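Local coordinates for N utilization substance protein B (Aquifex aeolicus, PDB 3R2C), which probably takes part in transcription antitermination of ribosomal RNA operons, binding the boxA antiterminator sequence of their RNA, at residues G6-T10 with E35-K39; G88-I93 with L127-Y131. All coordinates share one frame; numbering follows the deposited sequence.

Contact 1. Residues G6-T10 with E35-K39; sequences GARDT and EKNIK. With nucleotides of chain E.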
loop_
_atom_site.group_PDB
_atom_site.type_symbol
_atom_site.label_atom_id
_atom_site.label_comp_id
_atom_site.label_asym_id
_atom_site.label_seq_id
_atom_site.Cartn_x
_atom_site.Cartn_y
_atom_site.Cartn_z
ATOM N N GLY A 6 0.865 2.264 -15.091
ATOM C CA GLY A 6 -0.403 1.801 -14.555
ATOM C C GLY A 6 -0.262 0.464 -13.838
ATOM O O GLY A 6 -0.900 0.232 -12.813
ATOM N N ALA A 7 0.573 -0.419 -14.368
ATOM C CA ALA A 7 0.750 -1.746 -13.758
ATOM C C ALA A 7 1.404 -1.631 -12.379
ATOM O O ALA A 7 1.070 -2.380 -11.460
ATOM C CB ALA A 7 1.589 -2.631 -14.662
ATOM N N ARG A 8 2.333 -0.691 -12.242
ATOM C CA ARG A 8 2.964 -0.417 -10.948
ATOM C C ARG A 8 1.959 0.142 -9.939
ATOM O O ARG A 8 2.010 -0.199 -8.755
ATOM C CB ARG A 8 4.142 0.543 -11.130
ATOM C CG ARG A 8 5.306 -0.132 -11.835
ATOM C CD ARG A 8 6.376 0.863 -12.308
ATOM N NE ARG A 8 7.358 0.180 -13.153
ATOM C CZ ARG A 8 7.744 0.593 -14.357
ATOM N NH1 ARG A 8 7.274 1.738 -14.867
ATOM N NH2 ARG A 8 8.621 -0.123 -15.046
ATOM N N ASP A 9 1.041 0.988 -10.395
ATOM C CA ASP A 9 -0.020 1.452 -9.505
ATOM C C ASP A 9 -0.898 0.278 -9.022
ATOM O O ASP A 9 -1.207 0.161 -7.829
ATOM C CB ASP A 9 -0.887 2.513 -10.189
ATOM C CG ASP A 9 -2.096 2.911 -9.335
ATOM O OD1 ASP A 9 -1.918 3.695 -8.378
ATOM O OD2 ASP A 9 -3.221 2.430 -9.602
ATOM N N THR A 10 -1.285 -0.602 -9.938
ATOM C CA THR A 10 -2.064 -1.783 -9.554
ATOM C C THR A 10 -1.324 -2.619 -8.519
ATOM O O THR A 10 -1.893 -3.003 -7.493
ATOM C CB THR A 10 -2.371 -2.654 -10.783
ATOM O OG1 THR A 10 -3.179 -1.898 -11.694
ATOM C CG2 THR A 10 -3.099 -3.930 -10.384
ATOM N N GLU A 35 -11.845 -3.236 -9.623
ATOM C CA GLU A 35 -12.103 -1.840 -9.271
ATOM C C GLU A 35 -11.530 -0.860 -10.283
ATOM O O GLU A 35 -12.137 0.173 -10.555
ATOM C CB GLU A 35 -11.530 -1.516 -7.894
ATOM C CG GLU A 35 -12.311 -2.146 -6.757
ATOM C CD GLU A 35 -11.489 -2.255 -5.495
ATOM O OE1 GLU A 35 -10.390 -1.666 -5.468
ATOM O OE2 GLU A 35 -11.929 -2.932 -4.541
ATOM N N LYS A 36 -10.354 -1.177 -10.826
ATOM C CA LYS A 36 -9.714 -0.326 -11.818
ATOM C C LYS A 36 -10.140 -0.696 -13.234
ATOM O O LYS A 36 -9.701 -0.076 -14.198
ATOM C CB LYS A 36 -8.189 -0.441 -11.724
ATOM C CG LYS A 36 -7.591 0.125 -10.455
ATOM C CD LYS A 36 -6.070 0.019 -10.485
ATOM C CE LYS A 36 -5.462 1.102 -11.364
ATOM N NZ LYS A 36 -4.036 0.830 -11.658
ATOM N N ASN A 37 -10.972 -1.722 -13.356
ATOM C CA ASN A 37 -11.403 -2.205 -14.659
ATOM C C ASN A 37 -10.210 -2.414 -15.595
ATOM O O ASN A 37 -10.196 -1.907 -16.718
ATOM C CB ASN A 37 -12.414 -1.229 -15.279
ATOM C CG ASN A 37 -13.241 -1.865 -16.390
ATOM O OD1 ASN A 37 -13.380 -3.088 -16.460
ATOM N ND2 ASN A 37 -13.800 -1.032 -17.261
ATOM N N ILE A 38 -9.205 -3.152 -15.123
ATOM C CA ILE A 38 -8.083 -3.531 -15.965
ATOM C C ILE A 38 -8.611 -4.504 -17.015
ATOM O O ILE A 38 -9.265 -5.496 -16.687
ATOM C CB ILE A 38 -6.946 -4.208 -15.168
ATOM C CG1 ILE A 38 -6.490 -3.333 -13.992
ATOM C CG2 ILE A 38 -5.761 -4.519 -16.081
ATOM C CD1 ILE A 38 -6.040 -1.945 -14.383
ATOM N N LYS A 39 -8.330 -4.213 -18.277
ATOM C CA LYS A 39 -8.866 -5.002 -19.375
ATOM C C LYS A 39 -7.819 -5.275 -20.456
ATOM O O LYS A 39 -8.124 -5.913 -21.459
ATOM C CB LYS A 39 -10.058 -4.263 -19.985
ATOM C CG LYS A 39 -9.912 -2.752 -19.885
ATOM C CD LYS A 39 -10.522 -1.991 -21.045
ATOM C CE LYS A 39 -9.793 -0.659 -21.207
ATOM N NZ LYS A 39 -10.411 0.270 -22.192
ATOM O "O5'" G E 1 6.585 6.888 -24.309
ATOM C "C5'" G E 1 5.724 7.939 -23.884
ATOM C "C4'" G E 1 6.292 8.674 -22.699
ATOM O "O4'" G E 1 6.298 7.787 -21.540
ATOM C "C3'" G E 1 7.734 9.144 -22.850
ATOM O "O3'" G E 1 7.912 10.270 -21.997
ATOM C "C2'" G E 1 8.502 7.941 -22.295
ATOM O "O2'" G E 1 9.839 8.196 -21.918
ATOM C "C1'" G E 1 7.623 7.594 -21.093
ATOM N N9 G E 1 7.739 6.222 -20.604
ATOM C C8 G E 1 8.007 5.017 -21.217
ATOM N N7 G E 1 7.972 4.012 -20.371
ATOM C C5 G E 1 7.656 4.589 -19.148
ATOM C C6 G E 1 7.479 4.041 -17.841
ATOM O O6 G E 1 7.576 2.870 -17.497
ATOM N N1 G E 1 7.157 5.005 -16.888
ATOM C C2 G E 1 7.035 6.344 -17.163
ATOM N N2 G E 1 6.731 7.167 -16.156
ATOM N N3 G E 1 7.208 6.863 -18.361
ATOM C C4 G E 1 7.513 5.941 -19.287
#
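The ammonium of Lys36 is gripped by two side chains of one helical turn: NZ lies 2.7 Å from Asp9 OD2, a hydrogen bond within a salt bridge, and gives a second hydrogen bond of 2.9 Å to Thr10 OG1. Asp9 receives it on the anti lone pair of OD2, the one turned away from OD1. With CG anti to the backbone N (chi1 174°), the carboxylate swings toward the lysine although the CB bond does not aim there. OD1 is bonded in turn to Tyr114 OH of helix 100-114, so both oxygens are held and the carboxylate is steadied from two sides. The lysine chain bends once, at chi3 (78°), and its CE also passes close to the carboxylate, 3.1 Å from Asp9 OD2. Beside this pair the methyl tip of Ile38, CD1, rests 3.9 Å from Thr10 OG1, a van der Waals touch of methyl on hydroxyl, beside the salt bridge.

Lys36 belongs to the last turn of helix 25-36, just ahead of Asn37, which with positive phi is the C-prime residue of a Schellman motif, in which Ile38 N bonds to Val33 O and Asn37 N to Glu34 O. The turn sends the chain back so that Ile38 as well as Lys36 faces helix 3-21, and Ile38 packs on Tyr44 of helix 41-56.

Arg8 leaves helix 3-21 in another direction, toward the RNA. Its extended chain places NH1 2.9 Å from O6 of G1 of chain E, with an N-H...O angle of 161° and the base carbonyl at the edge of the guanidinium. Glu91, Glu99 and Asp106 form salt bridges to the same group, which probably fix its rotation and offset its charge at the guanine.

Contact 2. Residues G88-I93 with L127-Y131; sequences GVAELI and LSAIY. With nucleotides of chain E.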
loop_
_atom_site.group_PDB
_atom_site.type_symbol
_atom_site.label_atom_id
_atom_site.label_comp_id
_atom_site.label_asym_id
_atom_site.label_seq_id
_atom_site.Cartn_x
_atom_site.Cartn_y
_atom_site.Cartn_z
ATOM N N GLY A 88 9.494 -1.330 -5.497
ATOM C CA GLY A 88 10.700 -0.843 -6.156
ATOM C C GLY A 88 11.794 -1.901 -6.114
ATOM O O GLY A 88 12.481 -2.146 -7.097
ATOM N N VAL A 89 11.954 -2.553 -4.977
ATOM C CA VAL A 89 13.008 -3.559 -4.854
ATOM C C VAL A 89 12.697 -4.773 -5.732
ATOM O O VAL A 89 13.581 -5.311 -6.388
ATOM C CB VAL A 89 13.210 -3.985 -3.390
ATOM C CG1 VAL A 89 14.097 -5.258 -3.303
ATOM C CG2 VAL A 89 13.821 -2.836 -2.600
ATOM N N ALA A 90 11.440 -5.206 -5.729
ATOM C CA ALA A 90 11.027 -6.343 -6.541
ATOM C C ALA A 90 11.361 -6.094 -8.017
ATOM O O ALA A 90 11.876 -6.983 -8.699
ATOM C CB ALA A 90 9.532 -6.619 -6.372
ATOM N N GLU A 91 11.084 -4.896 -8.519
ATOM C CA GLU A 91 11.325 -4.645 -9.945
ATOM C C GLU A 91 12.798 -4.401 -10.270
ATOM O O GLU A 91 13.321 -4.930 -11.253
ATOM C CB GLU A 91 10.498 -3.463 -10.477
ATOM C CG GLU A 91 10.483 -3.464 -12.008
ATOM C CD GLU A 91 9.427 -2.559 -12.601
ATOM O OE1 GLU A 91 8.793 -1.797 -11.839
ATOM O OE2 GLU A 91 9.234 -2.613 -13.837
ATOM N N LEU A 92 13.465 -3.589 -9.462
ATOM C CA LEU A 92 14.849 -3.208 -9.755
ATOM C C LEU A 92 15.783 -4.396 -9.590
ATOM O O LEU A 92 16.724 -4.571 -10.348
ATOM C CB LEU A 92 15.303 -2.088 -8.816
ATOM C CG LEU A 92 14.684 -0.726 -9.138
ATOM C CD1 LEU A 92 15.028 0.275 -8.032
ATOM C CD2 LEU A 92 15.140 -0.217 -10.514
ATOM N N ILE A 93 15.508 -5.220 -8.592
ATOM C CA ILE A 93 16.451 -6.259 -8.213
ATOM C C ILE A 93 15.992 -7.628 -8.648
ATOM O O ILE A 93 16.720 -8.333 -9.334
ATOM C CB ILE A 93 16.714 -6.245 -6.711
ATOM C CG1 ILE A 93 17.415 -4.934 -6.347
ATOM C CG2 ILE A 93 17.558 -7.458 -6.299
ATOM C CD1 ILE A 93 18.062 -4.932 -4.991
ATOM N N LEU A 127 15.621 3.907 -1.663
ATOM C CA LEU A 127 15.674 3.052 -2.844
ATOM C C LEU A 127 16.961 3.268 -3.641
ATOM O O LEU A 127 17.497 2.328 -4.232
ATOM C CB LEU A 127 14.467 3.293 -3.763
ATOM C CG LEU A 127 14.271 2.222 -4.850
ATOM C CD1 LEU A 127 14.090 0.820 -4.223
ATOM C CD2 LEU A 127 13.061 2.544 -5.736
ATOM N N SER A 128 17.449 4.503 -3.668
ATOM C CA SER A 128 18.687 4.815 -4.364
ATOM C C SER A 128 19.889 4.121 -3.727
ATOM O O SER A 128 20.764 3.618 -4.426
ATOM C CB SER A 128 18.925 6.327 -4.380
ATOM O OG SER A 128 20.053 6.628 -5.183
ATOM N N ALA A 129 19.945 4.127 -2.398
ATOM C CA ALA A 129 21.004 3.430 -1.677
ATOM C C ALA A 129 20.931 1.922 -1.918
ATOM O O ALA A 129 21.951 1.268 -2.130
ATOM C CB ALA A 129 20.909 3.725 -0.186
ATOM N N ILE A 130 19.724 1.366 -1.883
ATOM C CA ILE A 130 19.542 -0.057 -2.118
ATOM C C ILE A 130 20.061 -0.391 -3.507
ATOM O O ILE A 130 20.788 -1.369 -3.694
ATOM C CB ILE A 130 18.045 -0.462 -2.039
ATOM C CG1 ILE A 130 17.561 -0.431 -0.587
ATOM C CG2 ILE A 130 17.829 -1.866 -2.632
ATOM C CD1 ILE A 130 16.032 -0.500 -0.460
ATOM N N TYR A 131 19.685 0.431 -4.480
ATOM C CA TYR A 131 20.044 0.174 -5.867
ATOM C C TYR A 131 21.558 0.290 -6.089
ATOM O O TYR A 131 22.142 -0.487 -6.838
ATOM C CB TYR A 131 19.308 1.134 -6.809
ATOM C CG TYR A 131 19.431 0.733 -8.256
ATOM C CD1 TYR A 131 19.007 -0.521 -8.680
ATOM C CD2 TYR A 131 19.973 1.601 -9.201
ATOM C CE1 TYR A 131 19.120 -0.905 -10.000
ATOM C CE2 TYR A 131 20.091 1.224 -10.531
ATOM C CZ TYR A 131 19.655 -0.030 -10.922
ATOM O OH TYR A 131 19.770 -0.418 -12.239
ATOM P P U E 4 17.400 9.065 -14.394
ATOM O OP1 U E 4 17.281 10.465 -14.850
ATOM O OP2 U E 4 18.721 8.398 -14.448
ATOM O "O5'" U E 4 16.794 8.923 -12.942
ATOM C "C5'" U E 4 15.425 9.171 -12.702
ATOM C "C4'" U E 4 15.187 9.351 -11.242
ATOM O "O4'" U E 4 15.459 8.108 -10.564
ATOM C "C3'" U E 4 16.103 10.351 -10.563
ATOM O "O3'" U E 4 15.653 11.682 -10.742
ATOM C "C2'" U E 4 16.105 9.869 -9.112
ATOM O "O2'" U E 4 14.929 10.296 -8.439
ATOM C "C1'" U E 4 16.018 8.356 -9.296
ATOM N N1 U E 4 17.328 7.672 -9.221
ATOM C C2 U E 4 17.968 7.597 -8.001
ATOM O O2 U E 4 17.561 8.140 -6.990
ATOM N N3 U E 4 19.142 6.889 -8.009
ATOM C C4 U E 4 19.711 6.229 -9.073
ATOM O O4 U E 4 20.770 5.628 -8.897
ATOM C C5 U E 4 18.977 6.313 -10.296
ATOM C C6 U E 4 17.831 7.006 -10.314
ATOM P P C E 6 15.963 15.131 -4.065
ATOM O OP1 C E 6 15.398 15.970 -2.995
ATOM O OP2 C E 6 16.971 15.719 -4.965
ATOM O "O5'" C E 6 16.553 13.775 -3.447
ATOM C "C5'" C E 6 15.818 13.023 -2.483
ATOM C "C4'" C E 6 16.656 11.904 -1.906
ATOM O "O4'" C E 6 17.066 11.021 -2.985
ATOM C "C3'" C E 6 17.950 12.350 -1.219
ATOM O "O3'" C E 6 18.316 11.376 -0.241
ATOM C "C2'" C E 6 18.943 12.302 -2.373
ATOM O "O2'" C E 6 20.299 12.231 -1.984
ATOM C "C1'" C E 6 18.485 11.033 -3.094
ATOM N N1 C E 6 18.836 10.975 -4.528
ATOM C C2 C E 6 19.760 10.025 -4.977
ATOM O O2 C E 6 20.278 9.272 -4.148
ATOM N N3 C E 6 20.061 9.947 -6.294
ATOM C C4 C E 6 19.470 10.787 -7.149
ATOM N N4 C E 6 19.786 10.692 -8.440
ATOM C C5 C E 6 18.533 11.766 -6.723
ATOM C C6 C E 6 18.247 11.821 -5.420
HETATM O O HOH W 1 18.051 -3.380 -12.482
#
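Leu92 and Leu127 meet tip to tip between helices 79-94 and 117-137, Leu92 CD1 lying 3.8 Å from Leu127 CD2. The short helical segments run roughly parallel, crossing at -31° with their axes 10.8 Å apart. Leu127, its CG anti to the backbone N (chi1 -167°), spreads both methyls over the facing helix: CD2 comes 4.1 Å from Gly88 CA, where a CB would clash, and CD1 touches Val89 CG2. With an alanine here the two methyls over Gly88 and against Leu92 CD1 would be gone, which would probably open a gap between the helices.

Tyr131 crosses Leu92 at about a right angle, its CD1 4.0 Å from Leu92 CB. A water sits in the plane of the ring at its edge, donating to Leu92 O and weakly accepting from Tyr131 OH. On another side of helix 117-137, Ser128 OG accepts from U4 N3 of chain E (3.0 Å) and donates to C6 O2 of chain E (2.8 Å), joining two bases through one hydroxyl. Within segment 127-131, then, Leu127 and Ile130 give apolar packing that depends on shape, while Ser128 gives directional hydrogen bonds to the two bases.

Overall arrangement
From the N terminus, helix 3-21 is met first by the end of helix 25-36, so contact 1 closes a short loop made almost wholly of helix. The chain then runs through helices 41-56 and 58-66 before helix 79-94 opens contact 2, which closes, after helix 100-114, when helix 117-137 arrives. The two loops follow in series, neither nesting nor crossing. Contact 1 lies at the surface and contact 2 is buried, on opposite sides of the chain's centre with their own centres about 22 Å apart. A salt bridge from Arg8 NE to Glu91 OE1 (2.8 Å) nevertheless joins them, linking helix 3-21 to helix 79-94 within this all-helical NusB fold.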